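Local coordinates for plasmin and fibronectin-binding protein A (Streptococcus pneumoniae, PDB 4MR0) that acts as a cell-wall-anchored surface adhesin and invasin that binds human fibronectin, plasmin, plasminogen and serum albumin, at residues A[160-165]-A[187-192]; A[183-188]-A[237-242]; A[221-226]-A[243-248]. All blocks are in the same frame, centred on the assembly; numbering follows the deposited sequence.

Interaction 1. Residues A[160-165]-A[187-192]; sequences VKEIVF and KNHPSI. With MN (manganese (II) ion), chain F.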
loop_
_atom_site.group_PDB
_atom_site.type_symbol
_atom_site.label_atom_id
_atom_site.label_comp_id
_atom_site.label_asym_id
_atom_site.label_seq_id
_atom_site.Cartn_x
_atom_site.Cartn_y
_atom_site.Cartn_z
ATOM N N VAL A 160 -10.893 -22.793 -7.720
ATOM C CA VAL A 160 -10.069 -22.776 -8.931
ATOM C C VAL A 160 -8.725 -23.407 -8.599
ATOM O O VAL A 160 -8.106 -23.073 -7.590
ATOM C CB VAL A 160 -9.849 -21.349 -9.507
ATOM C CG1 VAL A 160 -11.179 -20.778 -9.976
ATOM C CG2 VAL A 160 -9.181 -20.440 -8.475
ATOM N N LYS A 161 -8.281 -24.337 -9.434
ATOM C CA LYS A 161 -7.014 -25.009 -9.186
ATOM C C LYS A 161 -5.867 -24.482 -10.040
ATOM O O LYS A 161 -4.745 -24.997 -9.981
ATOM C CB LYS A 161 -7.164 -26.519 -9.374
ATOM C CG LYS A 161 -8.057 -27.167 -8.320
ATOM C CD LYS A 161 -7.780 -28.658 -8.237
ATOM C CE LYS A 161 -8.673 -29.341 -7.223
ATOM N NZ LYS A 161 -8.269 -30.770 -7.052
ATOM N N GLU A 162 -6.164 -23.460 -10.836
ATOM C CA GLU A 162 -5.166 -22.798 -11.671
ATOM C C GLU A 162 -5.615 -21.357 -11.876
ATOM O O GLU A 162 -6.747 -20.991 -11.534
ATOM C CB GLU A 162 -4.998 -23.500 -13.024
ATOM C CG GLU A 162 -3.640 -24.204 -13.215
ATOM C CD GLU A 162 -2.470 -23.244 -13.474
ATOM O OE1 GLU A 162 -2.670 -22.009 -13.489
ATOM O OE2 GLU A 162 -1.336 -23.733 -13.674
ATOM N N ILE A 163 -4.718 -20.553 -12.433
ATOM C CA ILE A 163 -4.948 -19.134 -12.678
ATOM C C ILE A 163 -6.007 -18.855 -13.733
ATOM O O ILE A 163 -6.066 -19.527 -14.761
ATOM C CB ILE A 163 -3.627 -18.451 -13.129
ATOM C CG1 ILE A 163 -2.528 -18.700 -12.090
ATOM C CG2 ILE A 163 -3.845 -16.955 -13.337
ATOM C CD1 ILE A 163 -1.139 -18.291 -12.565
ATOM N N VAL A 164 -6.841 -17.857 -13.456
ATOM C CA VAL A 164 -7.888 -17.413 -14.368
ATOM C C VAL A 164 -7.338 -16.160 -15.051
ATOM O O VAL A 164 -6.739 -15.303 -14.394
ATOM C CB VAL A 164 -9.174 -17.038 -13.596
ATOM C CG1 VAL A 164 -10.209 -16.453 -14.553
ATOM C CG2 VAL A 164 -9.728 -18.268 -12.881
ATOM N N PHE A 165 -7.536 -16.048 -16.358
ATOM C CA PHE A 165 -7.024 -14.902 -17.090
ATOM C C PHE A 165 -8.107 -13.945 -17.553
ATOM O O PHE A 165 -8.988 -14.313 -18.333
ATOM C CB PHE A 165 -6.202 -15.396 -18.279
ATOM C CG PHE A 165 -5.114 -16.346 -17.882
ATOM C CD1 PHE A 165 -3.989 -15.886 -17.206
ATOM C CD2 PHE A 165 -5.242 -17.714 -18.124
ATOM C CE1 PHE A 165 -3.013 -16.773 -16.762
ATOM C CE2 PHE A 165 -4.268 -18.612 -17.684
ATOM C CZ PHE A 165 -3.150 -18.137 -17.004
ATOM N N LYS A 187 3.870 -26.152 -6.781
ATOM C CA LYS A 187 5.254 -25.921 -6.369
ATOM C C LYS A 187 5.999 -24.988 -7.330
ATOM O O LYS A 187 5.842 -25.097 -8.545
ATOM C CB LYS A 187 5.985 -27.267 -6.309
ATOM C CG LYS A 187 7.366 -27.213 -5.704
ATOM C CD LYS A 187 7.285 -27.031 -4.202
ATOM C CE LYS A 187 8.668 -26.978 -3.591
ATOM N NZ LYS A 187 8.593 -26.830 -2.112
ATOM N N ASN A 188 6.805 -24.074 -6.787
ATOM C CA ASN A 188 7.590 -23.155 -7.618
ATOM C C ASN A 188 6.669 -22.434 -8.602
ATOM O O ASN A 188 7.046 -22.183 -9.753
ATOM C CB ASN A 188 8.637 -23.960 -8.401
ATOM C CG ASN A 188 9.687 -23.082 -9.064
ATOM O OD1 ASN A 188 10.198 -23.411 -10.138
ATOM N ND2 ASN A 188 10.031 -21.973 -8.417
ATOM N N HIS A 189 5.475 -22.079 -8.135
ATOM C CA HIS A 189 4.470 -21.458 -8.991
ATOM C C HIS A 189 3.641 -20.446 -8.195
ATOM O O HIS A 189 3.364 -20.646 -7.009
ATOM C CB HIS A 189 3.592 -22.596 -9.531
ATOM C CG HIS A 189 2.615 -22.199 -10.592
ATOM N ND1 HIS A 189 1.514 -21.406 -10.340
ATOM C CD2 HIS A 189 2.517 -22.574 -11.892
ATOM C CE1 HIS A 189 0.778 -21.318 -11.434
ATOM N NE2 HIS A 189 1.365 -22.016 -12.390
ATOM N N PRO A 190 3.239 -19.334 -8.835
ATOM C CA PRO A 190 2.442 -18.354 -8.095
ATOM C C PRO A 190 1.059 -18.888 -7.725
ATOM O O PRO A 190 0.540 -19.800 -8.368
ATOM C CB PRO A 190 2.377 -17.162 -9.051
ATOM C CG PRO A 190 2.517 -17.792 -10.409
ATOM C CD PRO A 190 3.579 -18.842 -10.182
ATOM N N SER A 191 0.481 -18.327 -6.669
ATOM C CA SER A 191 -0.848 -18.723 -6.218
ATOM C C SER A 191 -1.675 -17.443 -6.188
ATOM O O SER A 191 -2.077 -16.963 -5.130
ATOM C CB SER A 191 -0.774 -19.358 -4.826
ATOM O OG SER A 191 -2.045 -19.835 -4.407
ATOM N N ILE A 192 -1.892 -16.886 -7.375
ATOM C CA ILE A 192 -2.658 -15.658 -7.560
ATOM C C ILE A 192 -3.825 -16.045 -8.458
ATOM O O ILE A 192 -3.624 -16.603 -9.535
ATOM C CB ILE A 192 -1.781 -14.586 -8.234
ATOM C CG1 ILE A 192 -0.558 -14.309 -7.344
ATOM C CG2 ILE A 192 -2.594 -13.314 -8.494
ATOM C CD1 ILE A 192 0.486 -13.371 -7.965
HETATM MN MN MN F . 0.588 -22.961 -14.371
HETATM O O HOH W 1 -0.678 -21.033 -14.976
HETATM O O HOH W 2 1.555 -25.088 -13.891
HETATM O O HOH W 3 -0.127 -23.663 -16.405
#
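His189 and Glu162 meet across this contact through a manganese ion. The imidazole reaches the metal with NE2, at 2.3 Å from the manganese, because its CG lies anti to the backbone N (chi1 -172°). On the far side of the ring, ND1 donates to the carbonyl O of Pro190 at 2.7 Å, in the carbonyl plane and nearly in the ring plane, which fixes the ring's rotation and leaves NE2 for the metal. Beside it in the coordination shell, the bent side chain of Glu162 sets OE2 2.2 Å from the manganese, with carboxylate and imidazole planes 82° apart. Its other oxygen, OE1, accepts from the backbone N of Ile163 and from a water that is itself a metal ligand. Further along, the Pro190 ring lies beside Ile163, whose CD1 also comes to 3.8 Å from CE1 of His189. Past Ser191, the carbonyl O of Ile192 rests 3.5 Å from CG1 of Ile163, buried there without a hydrogen-bond partner. Three waters and Thr200 O complete the six ligands. With five oxygens, three from water, and one nitrogen as ligands, the metal probably offsets the charge of Glu162 and links two successive coils of the parallel beta-helix.

Interaction 2. Residues A[183-188]-A[237-242]; sequences GINIKN and LPLINS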
loop_
_atom_site.group_PDB
_atom_site.type_symbol
_atom_site.label_atom_id
_atom_site.label_comp_id
_atom_site.label_asym_id
_atom_site.label_seq_id
_atom_site.Cartn_x
_atom_site.Cartn_y
_atom_site.Cartn_z
ATOM N N GLY A 183 -7.597 -22.357 -4.943
ATOM C CA GLY A 183 -7.132 -23.722 -4.773
ATOM C C GLY A 183 -5.844 -23.978 -5.537
ATOM O O GLY A 183 -5.477 -25.126 -5.790
ATOM N N ILE A 184 -5.153 -22.902 -5.909
ATOM C CA ILE A 184 -3.904 -23.009 -6.655
ATOM C C ILE A 184 -2.782 -23.394 -5.691
ATOM O O ILE A 184 -2.279 -22.561 -4.934
ATOM C CB ILE A 184 -3.577 -21.670 -7.346
ATOM C CG1 ILE A 184 -4.810 -21.178 -8.112
ATOM C CG2 ILE A 184 -2.422 -21.846 -8.321
ATOM C CD1 ILE A 184 -4.717 -19.734 -8.579
ATOM N N ASN A 185 -2.401 -24.669 -5.723
ATOM C CA ASN A 185 -1.363 -25.196 -4.845
ATOM C C ASN A 185 -0.315 -25.909 -5.695
ATOM O O ASN A 185 -0.262 -27.140 -5.745
ATOM C CB ASN A 185 -2.012 -26.157 -3.836
ATOM C CG ASN A 185 -1.010 -26.792 -2.894
ATOM O OD1 ASN A 185 -0.200 -26.105 -2.267
ATOM N ND2 ASN A 185 -1.067 -28.117 -2.782
ATOM N N ILE A 186 0.524 -25.109 -6.351
ATOM C CA ILE A 186 1.556 -25.610 -7.249
ATOM C C ILE A 186 2.958 -25.189 -6.801
ATOM O O ILE A 186 3.205 -24.025 -6.478
ATOM C CB ILE A 186 1.280 -25.095 -8.686
ATOM C CG1 ILE A 186 -0.134 -25.506 -9.111
ATOM C CG2 ILE A 186 2.291 -25.655 -9.663
ATOM C CD1 ILE A 186 -0.597 -24.888 -10.418
ATOM N N LYS A 187 3.870 -26.152 -6.781
ATOM C CA LYS A 187 5.254 -25.921 -6.369
ATOM C C LYS A 187 5.999 -24.988 -7.330
ATOM O O LYS A 187 5.842 -25.097 -8.545
ATOM C CB LYS A 187 5.985 -27.267 -6.309
ATOM C CG LYS A 187 7.366 -27.213 -5.704
ATOM C CD LYS A 187 7.285 -27.031 -4.202
ATOM C CE LYS A 187 8.668 -26.978 -3.591
ATOM N NZ LYS A 187 8.593 -26.830 -2.112
ATOM N N ASN A 188 6.805 -24.074 -6.787
ATOM C CA ASN A 188 7.590 -23.155 -7.618
ATOM C C ASN A 188 6.669 -22.434 -8.602
ATOM O O ASN A 188 7.046 -22.183 -9.753
ATOM C CB ASN A 188 8.637 -23.960 -8.401
ATOM C CG ASN A 188 9.687 -23.082 -9.064
ATOM O OD1 ASN A 188 10.198 -23.411 -10.138
ATOM N ND2 ASN A 188 10.031 -21.973 -8.417
ATOM N N LEU A 237 -3.025 -24.873 1.290
ATOM C CA LEU A 237 -2.182 -24.772 0.099
ATOM C C LEU A 237 -0.745 -24.926 0.587
ATOM O O LEU A 237 0.055 -23.986 0.539
ATOM C CB LEU A 237 -2.380 -23.407 -0.568
ATOM C CG LEU A 237 -3.827 -23.062 -0.945
ATOM C CD1 LEU A 237 -3.944 -21.583 -1.317
ATOM C CD2 LEU A 237 -4.282 -23.944 -2.095
ATOM N N PRO A 238 -0.398 -26.134 1.063
ATOM C CA PRO A 238 0.930 -26.464 1.589
ATOM C C PRO A 238 2.143 -26.277 0.685
ATOM O O PRO A 238 3.267 -26.206 1.181
ATOM C CB PRO A 238 0.761 -27.912 2.050
ATOM C CG PRO A 238 -0.238 -28.453 1.079
ATOM C CD PRO A 238 -1.250 -27.336 1.010
ATOM N N LEU A 239 1.931 -26.181 -0.625
ATOM C CA LEU A 239 3.055 -26.021 -1.552
ATOM C C LEU A 239 3.387 -24.592 -2.009
ATOM O O LEU A 239 4.416 -24.379 -2.640
ATOM C CB LEU A 239 2.838 -26.894 -2.795
ATOM C CG LEU A 239 2.699 -28.402 -2.569
ATOM C CD1 LEU A 239 2.552 -29.092 -3.917
ATOM C CD2 LEU A 239 3.913 -28.943 -1.828
ATOM N N ILE A 240 2.544 -23.615 -1.687
ATOM C CA ILE A 240 2.796 -22.242 -2.120
ATOM C C ILE A 240 3.744 -21.449 -1.214
ATOM O O ILE A 240 3.990 -21.806 -0.060
ATOM C CB ILE A 240 1.477 -21.453 -2.237
ATOM C CG1 ILE A 240 0.871 -21.241 -0.845
ATOM C CG2 ILE A 240 0.492 -22.230 -3.115
ATOM C CD1 ILE A 240 -0.319 -20.310 -0.827
ATOM N N ASN A 241 4.283 -20.362 -1.763
ATOM C CA ASN A 241 5.180 -19.474 -1.017
ATOM C C ASN A 241 4.464 -18.161 -0.705
ATOM O O ASN A 241 4.913 -17.393 0.131
ATOM C CB ASN A 241 6.461 -19.183 -1.800
ATOM C CG ASN A 241 7.406 -20.366 -1.824
ATOM O OD1 ASN A 241 7.615 -21.036 -0.797
ATOM N ND2 ASN A 241 8.014 -20.613 -2.985
ATOM N N SER A 242 3.346 -17.913 -1.381
ATOM C CA SER A 242 2.535 -16.708 -1.165
ATOM C C SER A 242 1.249 -16.822 -1.991
ATOM O O SER A 242 1.204 -17.557 -2.972
ATOM C CB SER A 242 3.295 -15.451 -1.602
ATOM O OG SER A 242 3.405 -15.371 -3.015
HETATM O O HOH W 4 7.075 -23.648 -4.039
#
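Asn185 reaches across to the backbone of 237-242 with its side-chain amide. Its first torsion is extended (chi1 178°), which carries the amide over the start of the opposing loop, and OD1 takes the N-H of Leu239 at 2.7 Å, in the carbonyl plane and on a lone pair, with an N-H...O angle of 153°. The same oxygen lies 3.2 Å from CB of Leu239, so it sits closely against that residue, whose side chain crosses the amide at about a right angle. ND2 faces the Pro238 ring and CG of Leu239. The N-H so taken belongs to a type I beta turn from Leu237 to Ile240, whose own closing bond, Ile240 N to Leu237 O, is weak. Both segments are loops between strands of the right-handed parallel beta-helix, the fold of the pectate lyase-like clan, and here they lie side by side. Leu237 places CD2 3.6 Å from CB of Asn185. Ile240 holds CG1 between its backbone N and carbonyl carbon (chi1 68°), which directs CG2 to the carbonyl O of Ile184, 3.3 Å away; the same oxygen takes its hydrogen bond from Ser191 OG. Toward the exposed end, a water joins Asn188 N to the carbonyl O of Leu239.

Interaction 3. Residues A[221-226]-A[243-248]; sequences IDMNGA and SGAFAI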
loop_
_atom_site.group_PDB
_atom_site.type_symbol
_atom_site.label_atom_id
_atom_site.label_comp_id
_atom_site.label_asym_id
_atom_site.label_seq_id
_atom_site.Cartn_x
_atom_site.Cartn_y
_atom_site.Cartn_z
ATOM N N ILE A 221 -13.109 -12.995 -2.364
ATOM C CA ILE A 221 -12.043 -13.779 -2.971
ATOM C C ILE A 221 -11.283 -14.298 -1.763
ATOM O O ILE A 221 -10.660 -13.525 -1.047
ATOM C CB ILE A 221 -11.084 -12.938 -3.844
ATOM C CG1 ILE A 221 -11.827 -12.392 -5.063
ATOM C CG2 ILE A 221 -9.911 -13.802 -4.300
ATOM C CD1 ILE A 221 -10.953 -11.521 -5.988
ATOM N N ASP A 222 -11.391 -15.599 -1.509
ATOM C CA ASP A 222 -10.706 -16.222 -0.385
ATOM C C ASP A 222 -9.336 -16.634 -0.904
ATOM O O ASP A 222 -9.199 -17.632 -1.604
ATOM C CB ASP A 222 -11.477 -17.463 0.073
ATOM C CG ASP A 222 -10.951 -18.040 1.375
ATOM O OD1 ASP A 222 -9.768 -17.817 1.689
ATOM O OD2 ASP A 222 -11.722 -18.732 2.078
ATOM N N MET A 223 -8.316 -15.871 -0.564
ATOM C CA MET A 223 -6.988 -16.196 -1.038
ATOM C C MET A 223 -6.462 -17.463 -0.357
ATOM O O MET A 223 -5.371 -17.950 -0.668
ATOM C CB MET A 223 -6.084 -14.986 -0.837
ATOM C CG MET A 223 -6.559 -13.780 -1.653
ATOM S SD MET A 223 -5.592 -12.235 -1.443
ATOM C CE MET A 223 -6.454 -11.619 0.152
ATOM N N ASN A 224 -7.266 -17.972 0.581
ATOM C CA ASN A 224 -7.024 -19.239 1.277
ATOM C C ASN A 224 -5.644 -19.426 1.906
ATOM O O ASN A 224 -5.087 -20.528 1.875
ATOM C CB ASN A 224 -7.301 -20.353 0.257
ATOM C CG ASN A 224 -7.763 -21.658 0.888
ATOM O OD1 ASN A 224 -8.190 -21.699 2.043
ATOM N ND2 ASN A 224 -7.700 -22.737 0.106
ATOM N N GLY A 225 -5.110 -18.374 2.514
ATOM C CA GLY A 225 -3.783 -18.471 3.097
ATOM C C GLY A 225 -3.609 -18.760 4.578
ATOM O O GLY A 225 -2.480 -18.731 5.067
ATOM N N ALA A 226 -4.690 -19.043 5.298
ATOM C CA ALA A 226 -4.586 -19.329 6.733
ATOM C C ALA A 226 -3.517 -20.395 7.001
ATOM O O ALA A 226 -3.357 -21.340 6.220
ATOM C CB ALA A 226 -5.939 -19.784 7.284
ATOM N N SER A 243 0.192 -16.134 -1.572
ATOM C CA SER A 243 -1.051 -16.159 -2.323
ATOM C C SER A 243 -1.562 -14.733 -2.474
ATOM O O SER A 243 -1.305 -13.873 -1.622
ATOM C CB SER A 243 -2.106 -17.039 -1.634
ATOM O OG SER A 243 -2.594 -16.445 -0.447
ATOM N N GLY A 244 -2.275 -14.492 -3.572
ATOM C CA GLY A 244 -2.827 -13.176 -3.854
ATOM C C GLY A 244 -4.084 -13.320 -4.694
ATOM O O GLY A 244 -4.486 -14.443 -5.026
ATOM N N ALA A 245 -4.701 -12.199 -5.062
ATOM C CA ALA A 245 -5.925 -12.251 -5.863
ATOM C C ALA A 245 -5.771 -11.756 -7.296
ATOM O O ALA A 245 -6.273 -12.385 -8.232
ATOM C CB ALA A 245 -7.041 -11.454 -5.172
ATOM N N PHE A 246 -5.088 -10.627 -7.463
ATOM C CA PHE A 246 -4.916 -10.029 -8.784
ATOM C C PHE A 246 -3.483 -9.668 -9.152
ATOM O O PHE A 246 -2.736 -9.147 -8.329
ATOM C CB PHE A 246 -5.746 -8.739 -8.890
ATOM C CG PHE A 246 -7.232 -8.958 -8.955
ATOM C CD1 PHE A 246 -7.858 -9.214 -10.170
ATOM C CD2 PHE A 246 -8.013 -8.866 -7.803
ATOM C CE1 PHE A 246 -9.243 -9.375 -10.243
ATOM C CE2 PHE A 246 -9.397 -9.024 -7.865
ATOM C CZ PHE A 246 -10.015 -9.275 -9.082
ATOM N N ALA A 247 -3.116 -9.948 -10.399
ATOM C CA ALA A 247 -1.810 -9.577 -10.936
ATOM C C ALA A 247 -2.194 -8.810 -12.199
ATOM O O ALA A 247 -2.483 -9.397 -13.242
ATOM C CB ALA A 247 -0.984 -10.804 -11.285
ATOM N N ILE A 248 -2.233 -7.488 -12.073
ATOM C CA ILE A 248 -2.604 -6.594 -13.159
ATOM C C ILE A 248 -1.351 -5.990 -13.785
ATOM O O ILE A 248 -0.684 -5.161 -13.176
ATOM C CB ILE A 248 -3.515 -5.471 -12.618
ATOM C CG1 ILE A 248 -4.755 -6.094 -11.958
ATOM C CG2 ILE A 248 -3.931 -4.530 -13.741
ATOM C CD1 ILE A 248 -5.544 -5.129 -11.122
#
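Met223 lays its thioether along the backbone of the facing strand: SD is 3.7 Å from Ala245 N and a similar distance from the carbonyl carbon of Gly244, where no side chain intervenes. Ala245, at the corner where the strand changes face, offers CB to CG2 of Ile221 at 3.8 Å. The other branch of that isoleucine runs on to Phe246, and CD1 comes 3.5 Å from CE2, the two side chains crossing at about a right angle. One polar link accompanies these apolar contacts: with chi1 at 71°, Ser243 OG leans back over its own backbone and donates to Met223 O at 3.2 Å, from 45° above the carbonyl plane rather than on a lone pair.

Further out, Ser243 OG also accepts from the backbone N of Tyr265, its stronger partner, while Met223 O receives a second bond from Asn182 ND2. Phe261, on strand 260-265, packs against Met223, Ala245 and Phe246, and Phe246 meets Tyr216 edge-to-face and the ring of Phe194. Such stacked interior side chains are what fills the core of a parallel beta-helix. Every touching residue is buried, so cohesion here is chiefly apolar; the polar atoms that meet here, Ser243 OG and Met223 O, each have a further partner on another strand.

In the fold
From the N terminus, the chain leaves strand 156-160, and interaction 1 closes a loop of 21 residues when 187-192 returns beside 160-165, joining neighbouring coils near the N-terminal end of the beta-helix. Interaction 2 opens at 183-188, before interaction 1 has closed; the two share Lys187 and Asn188. It ends at 237-242, after interaction 3 has begun at 221-226, so interactions 2 and 3 cross. Interaction 3 closes last, at 243-248, in series after interaction 1. Strands 191-192 and 243-252 run in parallel as neighbours, joined by a backbone hydrogen bond between Gly244 N and Ser191 O, 2.9 Å, while Leu237 CD1 packs on Asn224 O.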